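Local structure of hydrazine synthase subunit gamma (Candidatus Kuenenia stuttgartiensis, 5C2V) at residues F48-A53 against E145-Y150; P102-G107 against D123-R128. The protein reduces nitric oxide to hydroxylamine, apparently at one of its two c-type hemes, the first half-reaction of hydrazine synthesis by the alpha-beta-gamma complex. All coordinates share one frame; numbering follows the deposited sequence.

Interaction 1: F48-A53 against E145-Y150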
loop_
_atom_site.group_PDB
_atom_site.type_symbol
_atom_site.label_atom_id
_atom_site.label_comp_id
_atom_site.label_asym_id
_atom_site.label_seq_id
_atom_site.Cartn_x
_atom_site.Cartn_y
_atom_site.Cartn_z
ATOM N N PHE C 48 -32.349 -42.154 -5.947
ATOM C CA PHE C 48 -31.075 -41.633 -5.460
ATOM C C PHE C 48 -30.575 -40.494 -6.338
ATOM O O PHE C 48 -30.226 -39.426 -5.835
ATOM C CB PHE C 48 -30.018 -42.735 -5.392
ATOM C CG PHE C 48 -28.657 -42.236 -4.994
ATOM C CD1 PHE C 48 -28.393 -41.871 -3.683
ATOM C CD2 PHE C 48 -27.643 -42.121 -5.932
ATOM C CE1 PHE C 48 -27.144 -41.406 -3.314
ATOM C CE2 PHE C 48 -26.391 -41.658 -5.569
ATOM C CZ PHE C 48 -26.141 -41.301 -4.257
ATOM N N GLN C 49 -30.541 -40.728 -7.647
ATOM C CA GLN C 49 -30.117 -39.702 -8.598
ATOM C C GLN C 49 -31.012 -38.469 -8.496
ATOM O O GLN C 49 -30.580 -37.347 -8.755
ATOM C CB GLN C 49 -30.133 -40.257 -10.026
ATOM C CG GLN C 49 -29.628 -39.289 -11.085
ATOM C CD GLN C 49 -28.169 -38.918 -10.894
ATOM O OE1 GLN C 49 -27.271 -39.637 -11.332
ATOM N NE2 GLN C 49 -27.924 -37.788 -10.239
ATOM N N PHE C 50 -32.261 -38.696 -8.105
ATOM C CA PHE C 50 -33.228 -37.623 -7.919
ATOM C C PHE C 50 -32.902 -36.791 -6.678
ATOM O O PHE C 50 -32.996 -35.564 -6.704
ATOM C CB PHE C 50 -34.642 -38.205 -7.820
ATOM C CG PHE C 50 -35.720 -37.175 -7.630
ATOM C CD1 PHE C 50 -36.247 -36.494 -8.715
ATOM C CD2 PHE C 50 -36.222 -36.903 -6.367
ATOM C CE1 PHE C 50 -37.243 -35.549 -8.543
ATOM C CE2 PHE C 50 -37.217 -35.960 -6.189
ATOM C CZ PHE C 50 -37.729 -35.283 -7.279
ATOM N N ASN C 51 -32.526 -37.460 -5.592
ATOM C CA ASN C 51 -32.262 -36.767 -4.331
ATOM C C ASN C 51 -30.802 -36.372 -4.084
ATOM O O ASN C 51 -30.511 -35.646 -3.133
ATOM C CB ASN C 51 -32.751 -37.626 -3.162
ATOM C CG ASN C 51 -34.262 -37.734 -3.113
ATOM O OD1 ASN C 51 -34.928 -36.984 -2.398
ATOM N ND2 ASN C 51 -34.814 -38.668 -3.880
ATOM N N ASP C 52 -29.890 -36.836 -4.934
ATOM C CA ASP C 52 -28.461 -36.601 -4.719
ATOM C C ASP C 52 -28.012 -35.211 -5.165
ATOM O O ASP C 52 -28.311 -34.786 -6.278
ATOM C CB ASP C 52 -27.632 -37.659 -5.452
ATOM C CG ASP C 52 -26.141 -37.427 -5.314
ATOM O OD1 ASP C 52 -25.702 -37.041 -4.211
ATOM O OD2 ASP C 52 -25.410 -37.624 -6.308
ATOM N N ALA C 53 -27.324 -34.493 -4.281
ATOM C CA ALA C 53 -26.714 -33.218 -4.651
ATOM C C ALA C 53 -25.217 -33.332 -4.955
ATOM O O ALA C 53 -24.595 -32.363 -5.383
ATOM C CB ALA C 53 -26.940 -32.191 -3.552
ATOM N N GLU C 145 -31.907 -43.502 -17.462
ATOM C CA GLU C 145 -33.009 -44.453 -17.584
ATOM C C GLU C 145 -33.618 -44.770 -16.221
ATOM O O GLU C 145 -34.837 -44.854 -16.083
ATOM C CB GLU C 145 -32.543 -45.742 -18.262
ATOM C CG GLU C 145 -33.660 -46.751 -18.482
ATOM C CD GLU C 145 -33.174 -48.042 -19.110
ATOM O OE1 GLU C 145 -31.958 -48.163 -19.364
ATOM O OE2 GLU C 145 -34.013 -48.936 -19.351
ATOM N N ALA C 146 -32.761 -44.937 -15.217
ATOM C CA ALA C 146 -33.213 -45.207 -13.856
ATOM C C ALA C 146 -34.029 -44.039 -13.310
ATOM O O ALA C 146 -35.075 -44.234 -12.682
ATOM C CB ALA C 146 -32.027 -45.496 -12.950
ATOM N N LEU C 147 -33.541 -42.827 -13.556
ATOM C CA LEU C 147 -34.237 -41.614 -13.135
ATOM C C LEU C 147 -35.635 -41.548 -13.746
ATOM O O LEU C 147 -36.629 -41.310 -13.048
ATOM C CB LEU C 147 -33.422 -40.378 -13.522
ATOM C CG LEU C 147 -33.932 -39.013 -13.063
ATOM C CD1 LEU C 147 -34.215 -39.020 -11.571
ATOM C CD2 LEU C 147 -32.914 -37.938 -13.409
ATOM N N ILE C 148 -35.705 -41.777 -15.055
ATOM C CA ILE C 148 -36.978 -41.778 -15.767
ATOM C C ILE C 148 -37.904 -42.865 -15.227
ATOM O O ILE C 148 -39.114 -42.662 -15.119
ATOM C CB ILE C 148 -36.775 -41.976 -17.279
ATOM C CG1 ILE C 148 -35.824 -40.910 -17.822
ATOM C CG2 ILE C 148 -38.105 -41.923 -18.016
ATOM C CD1 ILE C 148 -36.243 -39.496 -17.488
ATOM N N CYS C 149 -37.331 -44.013 -14.879
ATOM C CA CYS C 149 -38.100 -45.092 -14.270
ATOM C C CYS C 149 -38.696 -44.649 -12.939
ATOM O O CYS C 149 -39.834 -44.994 -12.617
ATOM C CB CYS C 149 -37.235 -46.338 -14.072
ATOM S SG CYS C 149 -36.821 -47.220 -15.596
ATOM N N TYR C 150 -37.927 -43.882 -12.170
ATOM C CA TYR C 150 -38.422 -43.353 -10.903
ATOM C C TYR C 150 -39.565 -42.371 -11.125
ATOM O O TYR C 150 -40.551 -42.373 -10.386
ATOM C CB TYR C 150 -37.304 -42.670 -10.113
ATOM C CG TYR C 150 -37.818 -41.850 -8.949
ATOM C CD1 TYR C 150 -38.206 -42.461 -7.764
ATOM C CD2 TYR C 150 -37.926 -40.467 -9.039
ATOM C CE1 TYR C 150 -38.685 -41.720 -6.700
ATOM C CE2 TYR C 150 -38.404 -39.718 -7.981
ATOM C CZ TYR C 150 -38.781 -40.349 -6.813
ATOM O OH TYR C 150 -39.257 -39.605 -5.757
#

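Interaction 2: P102-G107 against D123-R128. With CA (calcium ion), chain T; HEC (heme c), chain V.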
loop_
_atom_site.group_PDB
_atom_site.type_symbol
_atom_site.label_atom_id
_atom_site.label_comp_id
_atom_site.label_asym_id
_atom_site.label_seq_id
_atom_site.Cartn_x
_atom_site.Cartn_y
_atom_site.Cartn_z
ATOM N N PRO C 102 -47.657 -34.938 -24.161
ATOM C CA PRO C 102 -46.241 -34.597 -23.992
ATOM C C PRO C 102 -45.985 -33.816 -22.709
ATOM O O PRO C 102 -46.925 -33.476 -21.992
ATOM C CB PRO C 102 -45.944 -33.741 -25.224
ATOM C CG PRO C 102 -47.237 -33.073 -25.513
ATOM C CD PRO C 102 -48.307 -34.077 -25.166
ATOM N N PHE C 103 -44.719 -33.518 -22.443
ATOM C CA PHE C 103 -44.319 -33.006 -21.140
ATOM C C PHE C 103 -43.997 -31.511 -21.127
ATOM O O PHE C 103 -44.193 -30.810 -22.121
ATOM C CB PHE C 103 -43.138 -33.824 -20.622
ATOM C CG PHE C 103 -43.371 -35.309 -20.694
ATOM C CD1 PHE C 103 -44.293 -35.916 -19.855
ATOM C CD2 PHE C 103 -42.685 -36.092 -21.606
ATOM C CE1 PHE C 103 -44.521 -37.279 -19.920
ATOM C CE2 PHE C 103 -42.908 -37.457 -21.675
ATOM C CZ PHE C 103 -43.827 -38.050 -20.830
ATOM N N ARG C 104 -43.504 -31.052 -19.979
ATOM C CA ARG C 104 -43.378 -29.635 -19.635
ATOM C C ARG C 104 -44.721 -28.906 -19.667
ATOM O O ARG C 104 -45.747 -29.463 -19.280
ATOM C CB ARG C 104 -42.392 -28.931 -20.576
ATOM C CG ARG C 104 -40.954 -29.412 -20.483
ATOM C CD ARG C 104 -40.044 -28.258 -20.101
ATOM N NE ARG C 104 -38.711 -28.365 -20.683
ATOM C CZ ARG C 104 -37.851 -27.353 -20.756
ATOM N NH1 ARG C 104 -38.192 -26.160 -20.287
ATOM N NH2 ARG C 104 -36.656 -27.530 -21.302
ATOM N N HIS C 105 -44.709 -27.670 -20.155
ATOM C CA HIS C 105 -45.893 -26.815 -20.123
ATOM C C HIS C 105 -46.319 -26.408 -21.526
ATOM O O HIS C 105 -47.421 -26.733 -21.968
ATOM C CB HIS C 105 -45.638 -25.566 -19.274
ATOM C CG HIS C 105 -45.885 -25.766 -17.809
ATOM N ND1 HIS C 105 -44.870 -26.013 -16.909
ATOM C CD2 HIS C 105 -47.030 -25.746 -17.089
ATOM C CE1 HIS C 105 -45.382 -26.139 -15.697
ATOM N NE2 HIS C 105 -46.690 -25.982 -15.779
ATOM N N GLU C 106 -45.445 -25.673 -22.207
ATOM C CA GLU C 106 -45.688 -25.257 -23.583
ATOM C C GLU C 106 -45.950 -26.470 -24.468
ATOM O O GLU C 106 -45.259 -27.483 -24.366
ATOM C CB GLU C 106 -44.501 -24.454 -24.114
ATOM C CG GLU C 106 -44.129 -23.266 -23.241
ATOM C CD GLU C 106 -43.016 -22.426 -23.835
ATOM O OE1 GLU C 106 -42.462 -22.825 -24.880
ATOM O OE2 GLU C 106 -42.698 -21.367 -23.257
ATOM N N GLY C 107 -46.956 -26.362 -25.329
ATOM C CA GLY C 107 -47.382 -27.485 -26.144
ATOM C C GLY C 107 -46.780 -27.512 -27.534
ATOM O O GLY C 107 -45.698 -26.974 -27.766
ATOM N N ASP C 123 -37.036 -38.322 -20.833
ATOM C CA ASP C 123 -35.583 -38.329 -20.961
ATOM C C ASP C 123 -35.073 -36.963 -21.403
ATOM O O ASP C 123 -34.018 -36.511 -20.960
ATOM C CB ASP C 123 -35.126 -39.399 -21.955
ATOM C CG ASP C 123 -35.853 -40.717 -21.775
ATOM O OD1 ASP C 123 -36.640 -40.840 -20.816
ATOM O OD2 ASP C 123 -35.627 -41.636 -22.591
ATOM N N ARG C 124 -35.830 -36.309 -22.278
ATOM C CA ARG C 124 -35.448 -35.000 -22.797
ATOM C C ARG C 124 -35.683 -33.892 -21.775
ATOM O O ARG C 124 -35.280 -32.747 -21.986
ATOM C CB ARG C 124 -36.214 -34.691 -24.085
ATOM C CG ARG C 124 -35.768 -35.505 -25.288
ATOM C CD ARG C 124 -36.522 -35.084 -26.538
ATOM N NE ARG C 124 -35.905 -35.604 -27.753
ATOM C CZ ARG C 124 -36.298 -35.289 -28.984
ATOM N NH1 ARG C 124 -37.312 -34.453 -29.163
ATOM N NH2 ARG C 124 -35.677 -35.808 -30.034
ATOM N N VAL C 125 -36.339 -34.231 -20.672
ATOM C CA VAL C 125 -36.558 -33.278 -19.592
ATOM C C VAL C 125 -35.401 -33.315 -18.598
ATOM O O VAL C 125 -34.686 -32.328 -18.426
ATOM C CB VAL C 125 -37.877 -33.550 -18.847
ATOM C CG1 VAL C 125 -38.020 -32.603 -17.667
ATOM C CG2 VAL C 125 -39.058 -33.411 -19.792
ATOM N N CYS C 126 -35.224 -34.460 -17.946
ATOM C CA CYS C 126 -34.182 -34.619 -16.937
ATOM C C CYS C 126 -32.784 -34.697 -17.535
ATOM O O CYS C 126 -31.842 -34.137 -16.982
ATOM C CB CYS C 126 -34.444 -35.864 -16.096
ATOM S SG CYS C 126 -35.927 -35.749 -15.097
ATOM N N GLY C 127 -32.652 -35.394 -18.660
ATOM C CA GLY C 127 -31.363 -35.553 -19.312
ATOM C C GLY C 127 -30.756 -34.232 -19.745
ATOM O O GLY C 127 -29.542 -34.118 -19.908
ATOM N N ARG C 128 -31.612 -33.233 -19.934
ATOM C CA ARG C 128 -31.178 -31.894 -20.308
ATOM C C ARG C 128 -30.673 -31.090 -19.112
ATOM O O ARG C 128 -29.740 -30.297 -19.236
ATOM C CB ARG C 128 -32.323 -31.141 -20.986
ATOM C CG ARG C 128 -32.106 -30.887 -22.464
ATOM C CD ARG C 128 -33.129 -29.905 -22.999
ATOM N NE ARG C 128 -32.689 -29.301 -24.251
ATOM C CZ ARG C 128 -32.771 -28.003 -24.521
ATOM N NH1 ARG C 128 -33.276 -27.169 -23.622
ATOM N NH2 ARG C 128 -32.345 -27.538 -25.685
HETATM CA CA CA T . -48.731 -33.321 -20.506
HETATM FE FE HEC V . -37.715 -30.246 -13.249
HETATM C CHA HEC V . -40.438 -29.687 -15.269
HETATM C CHB HEC V . -38.074 -33.606 -13.709
HETATM C CHC HEC V . -34.837 -30.804 -11.429
HETATM C CHD HEC V . -37.762 -27.006 -12.137
HETATM N NA HEC V . -39.004 -31.430 -14.334
HETATM C C1A HEC V . -40.111 -31.006 -15.042
HETATM C C2A HEC V . -40.848 -32.182 -15.478
HETATM C C3A HEC V . -40.182 -33.263 -15.044
HETATM C C4A HEC V . -39.015 -32.808 -14.317
HETATM C CMA HEC V . -40.551 -34.750 -15.254
HETATM C CAA HEC V . -42.154 -32.160 -16.312
HETATM C CBA HEC V . -43.325 -32.779 -15.549
HETATM C CGA HEC V . -44.563 -32.778 -16.407
HETATM O O1A HEC V . -44.524 -32.202 -17.524
HETATM O O2A HEC V . -45.594 -33.354 -15.969
HETATM N NB HEC V . -36.707 -31.917 -12.564
HETATM C C1B HEC V . -36.913 -33.171 -13.106
HETATM C C2B HEC V . -35.697 -33.940 -12.935
HETATM C C3B HEC V . -34.804 -33.171 -12.299
HETATM C C4B HEC V . -35.421 -31.882 -12.056
HETATM C CMB HEC V . -35.506 -35.402 -13.397
HETATM C CAB HEC V . -33.361 -33.552 -11.891
HETATM C CBB HEC V . -32.454 -33.684 -13.134
HETATM N NC HEC V . -36.527 -29.119 -11.993
HETATM C C1C HEC V . -35.364 -29.532 -11.375
HETATM C C2C HEC V . -34.731 -28.370 -10.784
HETATM C C3C HEC V . -35.603 -27.356 -10.860
HETATM C C4C HEC V . -36.709 -27.782 -11.700
HETATM C CMC HEC V . -33.503 -28.441 -9.846
HETATM C CAC HEC V . -35.408 -25.930 -10.293
HETATM C CBC HEC V . -34.271 -25.206 -11.049
HETATM N ND HEC V . -38.962 -28.614 -13.592
HETATM C C1D HEC V . -38.665 -27.331 -13.131
HETATM C C2D HEC V . -39.462 -26.380 -13.871
HETATM C C3D HEC V . -40.299 -27.217 -14.848
HETATM C C4D HEC V . -39.922 -28.592 -14.604
HETATM C CMD HEC V . -39.471 -24.844 -13.711
HETATM C CAD HEC V . -41.320 -26.701 -15.882
HETATM C CBD HEC V . -40.562 -26.253 -17.128
HETATM C CGD HEC V . -41.537 -25.762 -18.164
HETATM O O1D HEC V . -41.090 -25.355 -19.269
HETATM O O2D HEC V . -42.761 -25.779 -17.884
HETATM O O HOH W 1 -50.536 -33.182 -18.948
HETATM O O HOH W 2 -47.202 -32.781 -18.744
HETATM O O HOH W 3 -50.259 -33.850 -22.256
HETATM O O HOH W 4 -36.728 -29.735 -15.028
#

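Interaction 1: F48-A53 against E145-Y150
Tyr150 lays the CE2 corner of its ring over one face of Phe50, with CE2 3.7 Å from Phe50 CG and set toward the rim. The ring planes are inclined at 41° and the centroids lie 5.1 Å apart, an oblique aromatic pair, the two side chains crossing at about a right angle. Leu147 meets the same aromatic residue low on its stem: CD1 comes within 3.9 Å of Phe50 CB and sits near the ring plane. Its other methyl, CD2, lies 4.2 Å from Gln49 CG, so only the aliphatic part of Gln49 takes part. This is helix-on-helix packing inside the heme 1 lobe, helix 43-51 against helix 141-152, with the backbones closest where Gln49 CA and Leu147 CA are 6.4 Å apart. Phe50 (chi1 -180°) and Tyr150 (chi1 167°) both carry CG opposite the backbone nitrogen, which sends the rings out from their helices to meet between them. Farther out, Gln49 OE1 accepts a hydrogen bond from Arg143 NH1, and Tyr150 also packs on Val43 and Gln47. Phe50 rests on Cys63 and Leu147 on Cys126, both bonded to heme 1. Beyond the helix end, Asp52 OD1 is hydrogen-bonded to His276 of the beta subunit.

Interaction 2: P102-G107 against D123-R128
O1A of a heme 1 propionate is held twice, by a weak hydrogen bond from Arg104 N (2.9 Å) and by a water donating to O1A at 3.0 Å. That water also binds the calcium ion, whose ligands include Pro102 O at 2.3 Å, Leu100 and Asp257. On the other propionate, O1D receives Arg104 NH1 at 3.2 Å, nearly straight at 168°, near the guanidinium plane at its edge. His105 ND1 faces O2D of that carboxylate, modelled too close for its geometry to be trusted. The direct contact between 102-107 and 123-128 is looser, with Phe103 CB 4.2 Å from Val125 CG2. Val125 divides its branches: CG1, opposite the backbone nitrogen (chi1 176°), reaches porphyrin C3A, 3.5 Å away, while CG2 turns to Phe103. Next along the helix, Cys126 SG is covalently joined to heme CMB, an attachment additional to those of Cys63 and Cys66. Arg104 NH2 and Arg128 NH1 approach to 4.1 Å, their guanidinium planes 49° apart, because both form salt bridges to Asp82 OD2; Arg128 NH2 is hydrogen-bonded to Val410 O of the alpha subunit. Arg104, and calcium through its water, probably offset part of the propionates' negative charge, and the thioether would restrict porphyrin movement.

Both contacts are buried, and both belong to the surroundings of heme 1, with centres about 16 Å apart. In sequence, both segments of interaction 2 fall between the two of interaction 1. They meet directly where helix 141-152 packs on helix 123-126: Leu147 CD2 is 3.7 Å from Cys126 CB. Their chemistry differs with position. Interaction 1 joins two helices through aromatic and aliphatic surfaces, whereas interaction 2 sets an irregular loop against a short helix and depends largely on the heme, its propionates and a calcium ion. Each also borders another subunit, with Phe48 and residues 51-53 reaching the beta chain and Arg124 and Arg128 the alpha chain.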